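PDB 2I1S: plasmid pRiA4b Orf3-like domain-containing protein from Methanosarcina mazei, which is of unknown function but belongs to the family of plasmid pRiA4b ORF-3-like proteins, built round one mixed beta-sheet flanked by helices. Local coordinates for residues K39-Q42 against D46-D49; E54-N59 against G63-I68; A139-S144 against W148-M153; E152-L157 against F176-F181. All blocks are in the same frame, centred on the assembly; numbering follows the deposited sequence.

Contact 1 (K39-Q42 against D46-D49); sequences KAIQ and DWED
Q42 holds the chain that leaves helix 34-44 by two of its oxygens, one from the backbone and one from the side chain, a compact example of how a helix end can shape the loop that follows it. The backbone bond runs from W47 N to Q42 O, 2.9 Å long and moderately straight, and the donor lies in the carbonyl plane. It belongs to the Schellman motif that ends the helix, in which D46 leaves helical geometry with positive phi. The second bond is made by the amide: D49 N reaches Q42 OE1 at 2.9 Å, bent to 135° at the hydrogen and tilted from the carbonyl plane. The Q42 chain folds at its second torsion (chi2 -64°), which swings the amide alongside the loop; OE1 then also lies 3.1 Å from W47 CB.

The flat and apolar contacts gather round W47. Its side chain crosses that of Q42 at about a right angle, and Q42 NE2 comes up to the indole edge, 3.6 Å from W47 CE3, with the amide and ring planes 35° apart. I41 lies side by side with the indole, its CG2 4.1 Å from W47 CZ3. The buried polar ends are satisfied beyond the loop: Q42 NE2 bonds to Y103 OH, and W47 NE1 to V140 O.

Helix 34-44 and its exit loop lie against the sheet, I41 and W47 touching strands 100-105 and 111-122, and the indole meeting the rings of Y105 and W111.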
# COMPACT_ATOMS: atom_id res chain seq x y z
N LYS A 39 5.23 -6.86 0.36
CA LYS A 39 6.34 -6.30 1.16
C LYS A 39 6.69 -4.85 0.83
O LYS A 39 7.19 -4.13 1.69
CB LYS A 39 7.58 -7.17 1.08
CG LYS A 39 7.39 -8.51 1.71
CD LYS A 39 8.59 -9.38 1.46
CE LYS A 39 8.40 -10.74 2.10
NZ LYS A 39 9.40 -11.74 1.56
N ALA A 40 6.46 -4.42 -0.41
CA ALA A 40 6.80 -3.06 -0.83
C ALA A 40 5.73 -2.09 -0.30
O ALA A 40 6.03 -1.01 0.23
CB ALA A 40 6.96 -2.98 -2.37
N ILE A 41 4.48 -2.49 -0.45
CA ILE A 41 3.35 -1.87 0.26
C ILE A 41 3.59 -1.71 1.78
O ILE A 41 3.40 -0.60 2.32
CB ILE A 41 1.97 -2.59 -0.05
CG1 ILE A 41 1.69 -2.59 -1.56
CG2 ILE A 41 0.81 -1.87 0.70
CD1 ILE A 41 0.44 -3.47 -1.95
N GLN A 42 3.98 -2.78 2.47
CA GLN A 42 4.24 -2.68 3.91
C GLN A 42 5.29 -1.61 4.21
O GLN A 42 5.18 -0.88 5.22
CB GLN A 42 4.69 -4.03 4.53
CG GLN A 42 3.65 -5.12 4.61
CD GLN A 42 2.49 -4.77 5.50
OE1 GLN A 42 2.66 -4.61 6.69
NE2 GLN A 42 1.30 -4.68 4.93
N ASP A 46 4.86 2.08 6.09
CA ASP A 46 5.42 1.92 7.43
C ASP A 46 4.54 1.01 8.34
O ASP A 46 4.32 1.24 9.55
CB ASP A 46 5.72 3.31 8.01
CG ASP A 46 6.58 3.25 9.26
OD1 ASP A 46 7.15 2.16 9.54
OD2 ASP A 46 6.70 4.31 9.94
N TRP A 47 4.03 -0.06 7.71
CA TRP A 47 3.28 -1.07 8.42
C TRP A 47 4.22 -2.18 8.94
O TRP A 47 5.40 -2.22 8.61
CB TRP A 47 2.16 -1.61 7.51
CG TRP A 47 0.98 -0.68 7.35
CD1 TRP A 47 0.57 0.30 8.23
CD2 TRP A 47 0.03 -0.65 6.26
NE1 TRP A 47 -0.55 0.93 7.75
CE2 TRP A 47 -0.90 0.37 6.55
CE3 TRP A 47 -0.11 -1.38 5.07
CZ2 TRP A 47 -1.96 0.69 5.68
CZ3 TRP A 47 -1.18 -1.06 4.20
CH2 TRP A 47 -2.09 -0.05 4.53
N GLU A 48 3.69 -3.08 9.75
CA GLU A 48 4.51 -3.98 10.57
C GLU A 48 4.32 -5.48 10.21
O GLU A 48 4.91 -6.36 10.84
CB GLU A 48 4.19 -3.73 12.04
CG GLU A 48 4.75 -2.49 12.67
CD GLU A 48 6.23 -2.55 12.79
OE1 GLU A 48 6.79 -3.65 12.85
OE2 GLU A 48 6.87 -1.49 12.81
N ASP A 49 3.49 -5.73 9.23
CA ASP A 49 3.07 -7.08 8.85
C ASP A 49 2.49 -7.96 9.97
O ASP A 49 2.81 -9.13 10.09
CB ASP A 49 4.14 -7.80 8.03
CG ASP A 49 3.53 -8.71 6.98
OD1 ASP A 49 2.29 -8.71 6.82
OD2 ASP A 49 4.28 -9.39 6.28

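Contact 2 (E54-N59 against G63-I68); sequences EFEMVN and GMLDKI
A beta hairpin made by strands 53-58 and 65-69 carries this contact, illustrating antiparallel pairing carried into the turn. F55 with I68 and M57 with D66 are hydrogen-bonded pairs; F55 N to I68 O and I68 N to F55 O are both 2.8 Å and nearly straight at 173°. E56-K67 and V58-L65 are the non-hydrogen-bonded pairs between and beyond them. Towards the turn N59 N donates to M64 O, and G63 N closes on N59 O at 2.6 Å.

E54 CG lies between the backbone N and the carbonyl carbon (chi1 77°), and the extended chain beyond lays the carboxylate along the aliphatic part of K67, with E54 OE2 3.0 Å from K67 CE but 4.5 Å from K67 NZ, beyond a salt bridge. E56 OE2 is similarly 4.4 Å from K67 NZ. Replacing E54 by an alanine would probably leave the K67 methylene chain uncovered on that side and its ammonium with less opposite charge nearby.

On the face with F55 and M57, D66 OD2 bonds to Y93 OH, and N59 OD1 to K61 N. The neighbouring oxygen, D66 OD1, accepts from a water at 2.8 Å, and that water accepts in turn from N59 ND2.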
# COMPACT_ATOMS: atom_id res chain seq x y z
N GLU A 54 -4.60 -9.64 1.44
CA GLU A 54 -4.84 -10.28 0.15
C GLU A 54 -5.01 -9.25 -0.94
O GLU A 54 -5.30 -8.10 -0.64
CB GLU A 54 -6.00 -11.29 0.18
CG GLU A 54 -7.38 -10.70 0.17
CD GLU A 54 -8.43 -11.78 -0.12
OE1 GLU A 54 -8.03 -12.96 -0.26
OE2 GLU A 54 -9.64 -11.44 -0.19
N PHE A 55 -4.74 -9.66 -2.17
CA PHE A 55 -4.99 -8.89 -3.37
C PHE A 55 -6.25 -9.47 -4.05
O PHE A 55 -6.51 -10.68 -3.98
CB PHE A 55 -3.82 -8.98 -4.35
CG PHE A 55 -2.48 -8.57 -3.78
CD1 PHE A 55 -2.00 -7.27 -3.97
CD2 PHE A 55 -1.69 -9.48 -3.06
CE1 PHE A 55 -0.76 -6.88 -3.45
CE2 PHE A 55 -0.45 -9.11 -2.53
CZ PHE A 55 0.01 -7.78 -2.73
N GLU A 56 -7.03 -8.57 -4.65
CA GLU A 56 -8.09 -8.92 -5.59
C GLU A 56 -7.73 -8.27 -6.93
O GLU A 56 -7.55 -7.06 -7.01
CB GLU A 56 -9.43 -8.34 -5.15
CG GLU A 56 -10.17 -9.08 -4.07
CD GLU A 56 -11.53 -8.44 -3.76
OE1 GLU A 56 -11.96 -7.49 -4.49
OE2 GLU A 56 -12.17 -8.91 -2.78
N MET A 57 -7.66 -9.06 -7.99
CA MET A 57 -7.35 -8.52 -9.33
C MET A 57 -8.04 -9.36 -10.40
O MET A 57 -8.15 -10.59 -10.26
CB MET A 57 -5.82 -8.47 -9.52
CG MET A 57 -5.33 -7.83 -10.78
SD MET A 57 -3.63 -7.24 -10.67
CE MET A 57 -3.78 -6.03 -11.94
N VAL A 58 -8.54 -8.71 -11.45
CA VAL A 58 -8.94 -9.40 -12.69
C VAL A 58 -7.74 -10.12 -13.35
O VAL A 58 -6.66 -9.52 -13.56
CB VAL A 58 -9.58 -8.42 -13.73
CG1 VAL A 58 -9.65 -9.04 -15.11
CG2 VAL A 58 -10.96 -7.97 -13.27
N ASN A 59 -7.92 -11.40 -13.68
CA ASN A 59 -6.92 -12.16 -14.39
C ASN A 59 -7.08 -11.95 -15.92
O ASN A 59 -8.11 -12.28 -16.48
CB ASN A 59 -7.03 -13.63 -13.97
CG ASN A 59 -6.06 -14.56 -14.69
OD1 ASN A 59 -5.28 -14.16 -15.56
ND2 ASN A 59 -6.12 -15.84 -14.33
N GLY A 63 -10.38 -13.00 -17.46
CA GLY A 63 -11.41 -11.97 -17.28
C GLY A 63 -12.21 -12.12 -15.98
O GLY A 63 -13.11 -11.31 -15.70
N MET A 64 -11.87 -13.15 -15.20
CA MET A 64 -12.41 -13.39 -13.84
C MET A 64 -11.56 -12.67 -12.80
O MET A 64 -10.38 -12.41 -13.03
CB MET A 64 -12.40 -14.89 -13.49
CG MET A 64 -13.00 -15.83 -14.52
SD MET A 64 -14.80 -15.77 -14.53
CE MET A 64 -15.13 -15.85 -12.75
N LEU A 65 -12.18 -12.36 -11.66
CA LEU A 65 -11.52 -11.75 -10.50
C LEU A 65 -10.82 -12.82 -9.66
O LEU A 65 -11.48 -13.69 -9.09
CB LEU A 65 -12.57 -10.99 -9.65
CG LEU A 65 -12.11 -10.07 -8.48
CD1 LEU A 65 -11.49 -8.74 -8.95
CD2 LEU A 65 -13.26 -9.77 -7.50
N ASP A 66 -9.49 -12.79 -9.61
CA ASP A 66 -8.70 -13.72 -8.78
C ASP A 66 -8.39 -13.12 -7.41
O ASP A 66 -8.08 -11.94 -7.31
CB ASP A 66 -7.37 -14.08 -9.46
CG ASP A 66 -7.54 -15.00 -10.66
OD1 ASP A 66 -8.64 -15.57 -10.86
OD2 ASP A 66 -6.54 -15.17 -11.41
N LYS A 67 -8.44 -13.95 -6.37
CA LYS A 67 -7.95 -13.59 -5.06
C LYS A 67 -6.52 -14.13 -4.90
O LYS A 67 -6.29 -15.33 -5.12
CB LYS A 67 -8.83 -14.17 -3.96
CG LYS A 67 -10.12 -13.42 -3.66
CD LYS A 67 -10.60 -13.75 -2.23
CE LYS A 67 -11.80 -12.89 -1.75
NZ LYS A 67 -13.08 -13.22 -2.45
N ILE A 68 -5.58 -13.27 -4.52
CA ILE A 68 -4.18 -13.68 -4.40
C ILE A 68 -3.66 -13.39 -2.99
O ILE A 68 -3.80 -12.27 -2.50
CB ILE A 68 -3.29 -12.96 -5.48
CG1 ILE A 68 -3.86 -13.15 -6.88
CG2 ILE A 68 -1.84 -13.40 -5.39
CD1 ILE A 68 -3.52 -11.99 -7.81
O HOH W 1 -8.91 -16.86 -13.29

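Contact 3 (A139-S144 against W148-M153); sequences AVPEDS and WGYEEM
With its CG trans to the backbone N (chi1 -176°), Y150 sends its ring from helix 146-157 towards the loop before that helix, where a type II beta turn runs from P141 to S144. In S144 the hydroxyl sits between backbone N and carbonyl carbon (chi1 67°), a rotamer that lets OG donate back to P141 O within the turn. The example is of a loop folded onto the helix it leads into, without a hydrogen bond between the two segments.

V140 CG1 lies over one face of the Y150 ring, 4.0 Å from its centroid in a CH-pi contact. The P141 and Y150 side chains cross at about a right angle, with P141 CD 3.5 Å from Y150 CE1. A serine in place of Y150 would probably open a gap beside V140 and P141 and cost the valine methyl its aromatic partner.

G149 suits its place beside S144, since a side chain there would run into S144 O; its own CA makes a CA-H...O contact with that oxygen at 3.5 Å. W171 and L172 of helix 165-172 adjoin the same cluster. One turn along from Y150, M153 bends at its third torsion and sets CE 3.5 Å from S144 CB.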
# COMPACT_ATOMS: atom_id res chain seq x y z
N ALA A 139 1.18 7.75 6.41
CA ALA A 139 0.45 6.49 6.40
C ALA A 139 -0.39 6.29 7.68
O ALA A 139 -0.06 6.80 8.76
CB ALA A 139 1.42 5.36 6.21
N VAL A 140 -1.50 5.58 7.55
CA VAL A 140 -2.34 5.33 8.74
C VAL A 140 -1.53 4.42 9.68
O VAL A 140 -0.91 3.45 9.21
CB VAL A 140 -3.71 4.68 8.36
CG1 VAL A 140 -4.55 5.63 7.47
CG2 VAL A 140 -3.53 3.29 7.68
N PRO A 141 -1.50 4.74 10.99
CA PRO A 141 -0.77 3.85 11.89
C PRO A 141 -1.48 2.50 12.00
O PRO A 141 -2.69 2.40 11.73
CB PRO A 141 -0.82 4.58 13.23
CG PRO A 141 -1.03 6.11 12.79
CD PRO A 141 -2.02 5.94 11.69
N GLU A 142 -0.70 1.47 12.36
CA GLU A 142 -1.26 0.19 12.62
C GLU A 142 -2.34 0.32 13.71
O GLU A 142 -2.17 1.08 14.65
CB GLU A 142 -0.15 -0.82 13.02
CG GLU A 142 0.79 -1.22 11.86
CD GLU A 142 0.35 -2.50 11.13
OE1 GLU A 142 -0.84 -2.87 11.28
OE2 GLU A 142 1.17 -3.14 10.41
N ASP A 143 -3.46 -0.41 13.53
CA ASP A 143 -4.45 -0.69 14.58
C ASP A 143 -5.31 0.55 14.95
O ASP A 143 -6.03 0.56 15.97
CB ASP A 143 -3.72 -1.26 15.81
CG ASP A 143 -2.84 -2.45 15.46
OD1 ASP A 143 -3.29 -3.37 14.73
OD2 ASP A 143 -1.69 -2.49 15.91
N SER A 144 -5.25 1.56 14.08
CA SER A 144 -5.85 2.87 14.37
C SER A 144 -7.38 2.95 14.14
O SER A 144 -7.95 4.04 14.17
CB SER A 144 -5.13 4.00 13.63
OG SER A 144 -5.31 3.91 12.23
N TRP A 148 -12.43 5.11 9.38
CA TRP A 148 -13.26 5.81 10.35
C TRP A 148 -12.51 6.14 11.63
O TRP A 148 -12.52 7.29 12.04
CB TRP A 148 -14.59 5.08 10.59
CG TRP A 148 -15.52 5.34 9.40
CD1 TRP A 148 -16.26 4.41 8.70
CD2 TRP A 148 -15.73 6.59 8.73
NE1 TRP A 148 -16.93 5.02 7.66
CE2 TRP A 148 -16.62 6.35 7.66
N GLY A 149 -11.86 5.15 12.24
CA GLY A 149 -11.05 5.38 13.43
C GLY A 149 -9.95 6.43 13.27
O GLY A 149 -9.78 7.29 14.12
N TYR A 150 -9.19 6.34 12.18
CA TYR A 150 -8.14 7.31 11.90
C TYR A 150 -8.68 8.74 11.66
O TYR A 150 -8.18 9.69 12.25
CB TYR A 150 -7.25 6.82 10.73
CG TYR A 150 -6.07 7.74 10.44
CD1 TYR A 150 -5.07 7.94 11.41
CD2 TYR A 150 -5.96 8.41 9.22
CE1 TYR A 150 -4.00 8.76 11.17
CE2 TYR A 150 -4.86 9.25 8.94
CZ TYR A 150 -3.89 9.42 9.93
OH TYR A 150 -2.82 10.22 9.74
N GLU A 151 -9.70 8.90 10.83
CA GLU A 151 -10.27 10.23 10.64
C GLU A 151 -10.83 10.83 11.95
O GLU A 151 -10.68 12.03 12.17
CB GLU A 151 -11.31 10.26 9.51
CG GLU A 151 -10.69 10.16 8.11
CD GLU A 151 -10.25 11.51 7.49
OE1 GLU A 151 -9.82 12.43 8.24
OE2 GLU A 151 -10.33 11.64 6.23
N GLU A 152 -11.46 10.02 12.80
CA GLU A 152 -11.93 10.50 14.10
C GLU A 152 -10.79 11.06 14.96
O GLU A 152 -10.90 12.16 15.49
CB GLU A 152 -12.65 9.41 14.89
CG GLU A 152 -14.02 9.02 14.37
CD GLU A 152 -14.58 7.77 15.09
OE1 GLU A 152 -13.94 7.33 16.09
OE2 GLU A 152 -15.64 7.23 14.64
N MET A 153 -9.70 10.32 15.10
CA MET A 153 -8.48 10.85 15.72
C MET A 153 -8.01 12.20 15.12
O MET A 153 -7.74 13.13 15.87
CB MET A 153 -7.36 9.82 15.64
CG MET A 153 -7.53 8.68 16.67
SD MET A 153 -6.17 7.53 16.91
CE MET A 153 -5.80 7.03 15.29

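Contact 4 (E152-L157 against F176-F181); sequences EMLEVL and FDPEYF
L154 meets P178 and F176 through a single methyl, a small case of a helix resting on a loop about twenty residues further along the chain. From CB, with CG trans to the carbonyl carbon (chi1 -62°), the L154 chain leads to a branch point. CB, CG and CD1 make no close contact with the loop, and it is CD2 that does the touching. This methyl lies 3.8 Å from P178 CB and 4.1 Å from P178 CG, the two side chains sliding past each other in opposite directions. CD2 also reaches the rim of the F176 ring, 4.2 Å from CE2 and near the ring plane. One turn on, L157 adds a looser touch at the same ring edge, its CD1 4.4 Å from F176 CD2. No hydrogen bond joins the segments.

D177 to Y180 forms a type I beta turn, and D177 OD1 accepts from E179 N at 3.0 Å, an Asx turn in which the donor comes from above the carboxylate plane. P178 is the second residue of this turn, and its CB points toward the helix.

The loop follows helix 165-172 and lies beside helix 146-157, where Y150 also touches F176 and P178. A backbone hydrogen bond between A138 and P178, accepted by P178 O, ties it to the chain just beyond strand 131-136, an edge strand of the sheet within this chain.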
# COMPACT_ATOMS: atom_id res chain seq x y z
N GLU A 152 -11.46 10.02 12.80
CA GLU A 152 -11.93 10.50 14.10
C GLU A 152 -10.79 11.06 14.96
O GLU A 152 -10.90 12.16 15.49
CB GLU A 152 -12.65 9.41 14.89
CG GLU A 152 -14.02 9.02 14.37
CD GLU A 152 -14.58 7.77 15.09
OE1 GLU A 152 -13.94 7.33 16.09
OE2 GLU A 152 -15.64 7.23 14.64
N MET A 153 -9.70 10.32 15.10
CA MET A 153 -8.48 10.85 15.72
C MET A 153 -8.01 12.20 15.12
O MET A 153 -7.74 13.13 15.87
CB MET A 153 -7.36 9.82 15.64
CG MET A 153 -7.53 8.68 16.67
SD MET A 153 -6.17 7.53 16.91
CE MET A 153 -5.80 7.03 15.29
N LEU A 154 -7.94 12.33 13.79
CA LEU A 154 -7.52 13.58 13.14
C LEU A 154 -8.45 14.75 13.42
O LEU A 154 -7.99 15.88 13.48
CB LEU A 154 -7.33 13.43 11.63
CG LEU A 154 -6.27 12.43 11.14
CD1 LEU A 154 -6.10 12.56 9.66
CD2 LEU A 154 -4.94 12.65 11.88
N GLU A 155 -9.75 14.46 13.56
CA GLU A 155 -10.77 15.46 13.90
C GLU A 155 -10.55 15.98 15.32
O GLU A 155 -10.52 17.20 15.54
CB GLU A 155 -12.19 14.90 13.73
CG GLU A 155 -12.67 14.82 12.30
CD GLU A 155 -12.76 16.20 11.62
OE1 GLU A 155 -13.64 17.03 11.98
OE2 GLU A 155 -11.95 16.46 10.71
N VAL A 156 -10.41 15.06 16.27
CA VAL A 156 -9.93 15.36 17.62
C VAL A 156 -8.68 16.26 17.63
O VAL A 156 -8.62 17.23 18.39
CB VAL A 156 -9.62 14.06 18.44
CG1 VAL A 156 -8.77 14.37 19.66
CG2 VAL A 156 -10.90 13.35 18.85
N LEU A 157 -7.70 15.96 16.77
CA LEU A 157 -6.43 16.70 16.79
C LEU A 157 -6.58 18.20 16.52
O LEU A 157 -5.79 19.02 17.02
CB LEU A 157 -5.39 16.04 15.86
CG LEU A 157 -4.61 14.86 16.46
CD1 LEU A 157 -3.50 14.33 15.52
CD2 LEU A 157 -4.03 15.20 17.86
N PHE A 176 3.72 12.94 16.11
CA PHE A 176 2.92 12.57 14.96
C PHE A 176 2.46 13.81 14.19
O PHE A 176 1.97 14.78 14.77
CB PHE A 176 1.75 11.65 15.35
CG PHE A 176 0.93 11.18 14.18
CD1 PHE A 176 1.35 10.08 13.41
CD2 PHE A 176 -0.25 11.87 13.81
CE1 PHE A 176 0.61 9.67 12.29
CE2 PHE A 176 -1.00 11.45 12.72
CZ PHE A 176 -0.57 10.33 11.96
N ASP A 177 2.65 13.77 12.87
CA ASP A 177 2.26 14.84 11.93
C ASP A 177 1.52 14.15 10.76
O ASP A 177 2.15 13.41 10.00
CB ASP A 177 3.51 15.60 11.46
CG ASP A 177 3.22 16.67 10.41
OD1 ASP A 177 2.06 16.87 9.96
OD2 ASP A 177 4.19 17.33 10.00
N PRO A 178 0.18 14.29 10.69
CA PRO A 178 -0.59 13.65 9.61
C PRO A 178 -0.13 13.98 8.18
O PRO A 178 -0.40 13.18 7.28
CB PRO A 178 -2.04 14.11 9.85
CG PRO A 178 -1.94 15.24 10.84
CD PRO A 178 -0.69 15.01 11.64
N GLU A 179 0.59 15.10 7.99
CA GLU A 179 1.04 15.54 6.66
C GLU A 179 2.49 15.25 6.34
O GLU A 179 2.99 15.62 5.26
CB GLU A 179 0.79 17.06 6.42
CG GLU A 179 -0.62 17.54 6.77
CD GLU A 179 -1.70 16.61 6.24
OE1 GLU A 179 -1.56 16.11 5.08
OE2 GLU A 179 -2.68 16.37 6.98
N TYR A 180 3.20 14.60 7.26
CA TYR A 180 4.61 14.33 7.05
C TYR A 180 4.85 13.06 6.25
O TYR A 180 4.43 11.97 6.66
CB TYR A 180 5.39 14.25 8.36
CG TYR A 180 6.81 13.85 8.09
CD1 TYR A 180 7.70 14.75 7.49
CD2 TYR A 180 7.26 12.56 8.39
CE1 TYR A 180 9.01 14.39 7.21
CE2 TYR A 180 8.59 12.18 8.11
CZ TYR A 180 9.44 13.10 7.51
OH TYR A 180 10.75 12.76 7.22
N PHE A 181 5.53 13.20 5.11
CA PHE A 181 6.07 12.05 4.41
C PHE A 181 7.32 12.49 3.68
O PHE A 181 7.37 13.60 3.18
CB PHE A 181 5.08 11.47 3.39
CG PHE A 181 5.68 10.33 2.55
CD1 PHE A 181 6.08 9.14 3.16
CD2 PHE A 181 5.86 10.47 1.20
CE1 PHE A 181 6.66 8.10 2.41
CE2 PHE A 181 6.42 9.43 0.46
CZ PHE A 181 6.81 8.25 1.06

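Contacts 1, 2 and 3 follow in series along the chain, from helix 34-44 through the hairpin to the C-terminal helices, and contact 4 begins on the helix residues where contact 3 ends. Contacts 1 and 2 have centres 20 Å apart but touch where I41 of the helix packs on F55 of strand 53-58. Contact 1 also meets contact 3, 16 Å away between centres, through its indole and through E48 N to E142 OE2. Contacts 3 and 4 have centres about 9 Å apart and share E152 and M153 on helix 146-157. Contacts 2 and 4 lie on opposite sides of the chain's centre, 33 Å between centres. Contact 1 therefore links the hairpin side of the fold with the C-terminal helical side.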